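Local coordinates for beta-1,4-mannanase (Aplysia kurodai, PDB 3VUP), which probably hydrolyses the beta-1,4-mannosidic linkages of mannan in the digestive fluid of the sea hare, at residues M302-M307 against D329-G334. Residues are numbered along the deposited sequence; the frame is centred on the assembly and turned at random.
With SO4 (sulfate ion), chain F.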
ATOM      1  N   MET A 302     -21.513  -4.411  -9.746  1.00  6.31           N
ATOM      2  CA  MET A 302     -20.970  -5.756  -9.602  1.00  6.54           C
ATOM      3  C   MET A 302     -21.170  -6.288  -8.193  1.00  6.31           C
ATOM      4  O   MET A 302     -21.117  -5.531  -7.224  1.00  6.57           O
ATOM      5  CB  MET A 302     -19.466  -5.761  -9.890  1.00  6.85           C
ATOM      6  CG  MET A 302     -19.061  -5.347 -11.285  1.00  8.43           C
ATOM      7  SD  MET A 302     -17.268  -5.442 -11.444  1.00 11.52           S
ATOM      8  CE  MET A 302     -17.056  -5.083 -13.175  1.00 11.12           C
ATOM      9  N   THR A 303     -21.354  -7.600  -8.063  1.00  5.77           N
ATOM     10  CA  THR A 303     -21.269  -8.224  -6.747  1.00  6.19           C
ATOM     11  C   THR A 303     -19.794  -8.339  -6.364  1.00  5.45           C
ATOM     12  O   THR A 303     -18.925  -8.310  -7.227  1.00  5.39           O
ATOM     13  CB  THR A 303     -21.855  -9.642  -6.742  1.00  6.87           C
ATOM     14  OG1 THR A 303     -21.040 -10.470  -7.577  1.00  6.86           O
ATOM     15  CG2 THR A 303     -23.300  -9.652  -7.226  1.00  7.91           C
ATOM     16  N   ILE A 304     -19.502  -8.512  -5.076  1.00  5.98           N
ATOM     17  CA  ILE A 304     -18.111  -8.670  -4.665  1.00  5.98           C
ATOM     18  C   ILE A 304     -17.464  -9.898  -5.340  1.00  5.76           C
ATOM     19  O   ILE A 304     -16.285  -9.877  -5.679  1.00  5.54           O
ATOM     20  CB  ILE A 304     -17.977  -8.727  -3.125  1.00  6.35           C
ATOM     21  CG1 ILE A 304     -16.531  -8.463  -2.692  1.00  6.84           C
ATOM     22  CG2 ILE A 304     -18.503 -10.044  -2.585  1.00  8.00           C
ATOM     23  CD1 ILE A 304     -16.088  -7.014  -2.874  1.00  6.55           C
ATOM     24  N   THR A 305     -18.237 -10.956  -5.574  1.00  5.72           N
ATOM     25  CA  THR A 305     -17.690 -12.125  -6.260  1.00  6.22           C
ATOM     26  C   THR A 305     -17.320 -11.774  -7.702  1.00  5.64           C
ATOM     27  O   THR A 305     -16.247 -12.144  -8.187  1.00  5.78           O
ATOM     28  CB  THR A 305     -18.653 -13.332  -6.196  1.00  7.42           C
ATOM     29  OG1 THR A 305     -18.805 -13.733  -4.829  1.00  8.26           O
ATOM     30  CG2 THR A 305     -18.114 -14.510  -6.986  1.00  7.82           C
ATOM     31  N   GLN A 306     -18.196 -11.043  -8.380  1.00  5.59           N
ATOM     32  CA  GLN A 306     -17.878 -10.580  -9.722  1.00  5.98           C
ATOM     33  C   GLN A 306     -16.619  -9.727  -9.722  1.00  5.10           C
ATOM     34  O   GLN A 306     -15.830  -9.788 -10.670  1.00  5.47           O
ATOM     35  CB  GLN A 306     -19.048  -9.816 -10.336  1.00  5.93           C
ATOM     36  CG  GLN A 306     -20.165 -10.743 -10.782  1.00  7.05           C
ATOM     37  CD  GLN A 306     -21.421  -9.998 -11.166  1.00  8.16           C
ATOM     38  OE1 GLN A 306     -21.745  -8.961 -10.592  1.00  7.94           O
ATOM     39  NE2 GLN A 306     -22.137 -10.522 -12.143  1.00 11.12           N
ATOM     40  N   MET A 307     -16.434  -8.930  -8.668  1.00  4.81           N
ATOM     41  CA  MET A 307     -15.274  -8.046  -8.599  1.00  5.01           C
ATOM     42  C   MET A 307     -13.976  -8.842  -8.459  1.00  4.65           C
ATOM     43  O   MET A 307     -13.021  -8.597  -9.189  1.00  5.33           O
ATOM     44  CB  MET A 307     -15.437  -7.017  -7.476  1.00  5.07           C
ATOM     45  CG  MET A 307     -16.628  -6.098  -7.694  1.00  5.16           C
ATOM     46  SD  MET A 307     -16.831  -4.841  -6.431  1.00  5.47           S
ATOM     47  CE  MET A 307     -15.668  -3.614  -7.016  1.00  5.82           C
ATOM     48  N   ASP A 329     -17.786 -10.381   6.074  1.00  9.25           N
ATOM     49  CA  ASP A 329     -18.890 -11.324   5.843  1.00 10.08           C
ATOM     50  C   ASP A 329     -19.137 -11.454   4.347  1.00  8.62           C
ATOM     51  O   ASP A 329     -19.238 -12.554   3.802  1.00  8.80           O
ATOM     52  CB  ASP A 329     -20.199 -10.833   6.492  1.00 13.43           C
ATOM     53  CG  ASP A 329     -20.372 -11.279   7.941  1.00 16.63           C
ATOM     54  OD1 ASP A 329     -19.460 -11.919   8.495  1.00 17.59           O
ATOM     55  OD2 ASP A 329     -21.434 -10.969   8.532  1.00 17.62           O
ATOM     56  N   ASN A 330     -19.250 -10.308   3.690  1.00  7.55           N
ATOM     57  CA  ASN A 330     -19.518 -10.300   2.268  1.00  6.98           C
ATOM     58  C   ASN A 330     -18.262 -10.598   1.461  1.00  6.22           C
ATOM     59  O   ASN A 330     -18.280 -11.397   0.523  1.00  7.01           O
ATOM     60  CB  ASN A 330     -20.105  -8.953   1.850  1.00  8.06           C
ATOM     61  CG  ASN A 330     -20.688  -8.987   0.453  1.00  7.77           C
ATOM     62  OD1 ASN A 330     -21.423  -9.912   0.106  1.00  8.44           O
ATOM     63  ND2 ASN A 330     -20.345  -7.990  -0.365  1.00  8.47           N
ATOM     64  N   GLN A 331     -17.164  -9.946   1.816  1.00  6.77           N
ATOM     65  CA  GLN A 331     -15.974 -10.008   0.980  1.00  7.38           C
ATOM     66  C   GLN A 331     -15.339 -11.392   0.943  1.00  7.72           C
ATOM     67  O   GLN A 331     -14.791 -11.796  -0.082  1.00  7.57           O
ATOM     68  CB  GLN A 331     -14.972  -8.922   1.380  1.00  7.66           C
ATOM     69  CG  GLN A 331     -15.535  -7.537   1.114  1.00  7.07           C
ATOM     70  CD  GLN A 331     -14.644  -6.414   1.594  1.00  6.61           C
ATOM     71  OE1 GLN A 331     -13.568  -6.637   2.150  1.00  6.96           O
ATOM     72  NE2 GLN A 331     -15.091  -5.189   1.369  1.00  7.02           N
ATOM     73  N   ARG A 332     -15.440 -12.124   2.049  1.00  8.15           N
ATOM     74  CA  ARG A 332     -14.932 -13.486   2.091  1.00  9.97           C
ATOM     75  C   ARG A 332     -15.559 -14.388   1.047  1.00  8.91           C
ATOM     76  O   ARG A 332     -14.938 -15.361   0.623  1.00  9.56           O
ATOM     77  CB  ARG A 332     -15.131 -14.100   3.465  1.00 11.66           C
ATOM     78  CG  ARG A 332     -14.107 -13.652   4.476  0.73 11.82           C
ATOM     79  CD  ARG A 332     -14.201 -14.431   5.780  0.73 11.81           C
ATOM     80  NE  ARG A 332     -15.359 -14.066   6.587  0.73 11.11           N
ATOM     81  CZ  ARG A 332     -15.393 -13.023   7.410  0.73 10.18           C
ATOM     82  NH1 ARG A 332     -16.485 -12.768   8.121  0.73 10.60           N
ATOM     83  NH2 ARG A 332     -14.336 -12.218   7.514  0.73  9.60           N
ATOM     84  N   LYS A 333     -16.788 -14.083   0.637  1.00  8.66           N
ATOM     85  CA  LYS A 333     -17.410 -14.882  -0.408  1.00  9.15           C
ATOM     86  C   LYS A 333     -16.632 -14.795  -1.707  1.00  7.53           C
ATOM     87  O   LYS A 333     -16.477 -15.787  -2.418  1.00  7.47           O
ATOM     88  CB  LYS A 333     -18.816 -14.369  -0.708  0.55 10.09           C
ATOM     89  CG  LYS A 333     -19.773 -14.407   0.443  0.55 11.49           C
ATOM     90  CD  LYS A 333     -21.115 -13.814   0.051  0.55 12.52           C
ATOM     91  CE  LYS A 333     -21.835 -14.693  -0.956  0.55 13.39           C
ATOM     92  NZ  LYS A 333     -23.132 -14.098  -1.367  0.55 13.93           N
ATOM     93  N   GLY A 334     -16.163 -13.597  -2.033  1.00  6.98           N
ATOM     94  CA  GLY A 334     -15.398 -13.419  -3.251  1.00  6.78           C
ATOM     95  C   GLY A 334     -14.028 -14.055  -3.171  1.00  6.02           C
ATOM     96  O   GLY A 334     -13.567 -14.683  -4.122  1.00  6.74           O
TER
HETATM   97  S   SO4 F 404     -18.967  -4.537   0.539  1.00 11.07           S
HETATM   98  O1  SO4 F 404     -18.127  -3.914   1.531  1.00 12.69           O
HETATM   99  O2  SO4 F 404     -18.081  -5.538   0.087  1.00  6.20           O
HETATM  100  O3  SO4 F 404     -19.996  -5.352   1.152  1.00 13.40           O
HETATM  101  O4  SO4 F 404     -19.607  -3.483  -0.233  1.00 12.43           O
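Ile304 packs against Asn330 and Gln331 where two neighbouring outer helices of the TIM barrel meet: helix 304-313, which follows strand 289-293, and helix 324-338, which follows strand 318-322. No hydrogen bond crosses between the two segments; the direct contact between them is van der Waals packing, and a polar link runs through Glu296. Ile304 has CG1 anti to its own N (chi1 -163°), which splits its two branches between two partners. CG2 sits 3.4 Å from Asn330 O and also touches the amide ND2, the two side chains sliding past one another in opposite directions. CG1 lies 4.0 Å from Gln331 CA and equally near the CG of that residue, while CD1 reaches on toward the sulfate. Replacing this isoleucine by alanine would probably open a gap beside Asn330 and Gln331, leaving the aliphatic part of Gln331 without its packing partner. The backbones come nearest at the next residue, where Thr305 CA lies 4.0 Å from Gly334 CA. A CB modelled on Gly334 would lie about 3.1 Å from Ile304 O, consistent with glycine permitting the close approach.

At the CD1 end of Ile304, the two amides grip a sulfate, probably from the crystallisation liquor: Asn330 ND2 donates to O3 at 3.1 Å, and Gln331 NE2 to O2 at 3.3 Å with an N-H...O angle of 159°. Arg327 NE and Gln297 N also bind this anion. Glu296 accepts from both Asn330 ND2 and Ile304 N, tying the Asn330 amide to the start of helix 304-313, while Ser321 and the carbonyl of Trp322 fix the amide of Gln331. The start of helix 304-313 is itself set by a capping box: Thr303 OG1 accepts from Gln306 N at 3.0 Å, and in return Thr303 N donates to Gln306 OE1 at 2.9 Å, the donor N lying 15° out of the plane of the Gln306 side-chain carbonyl.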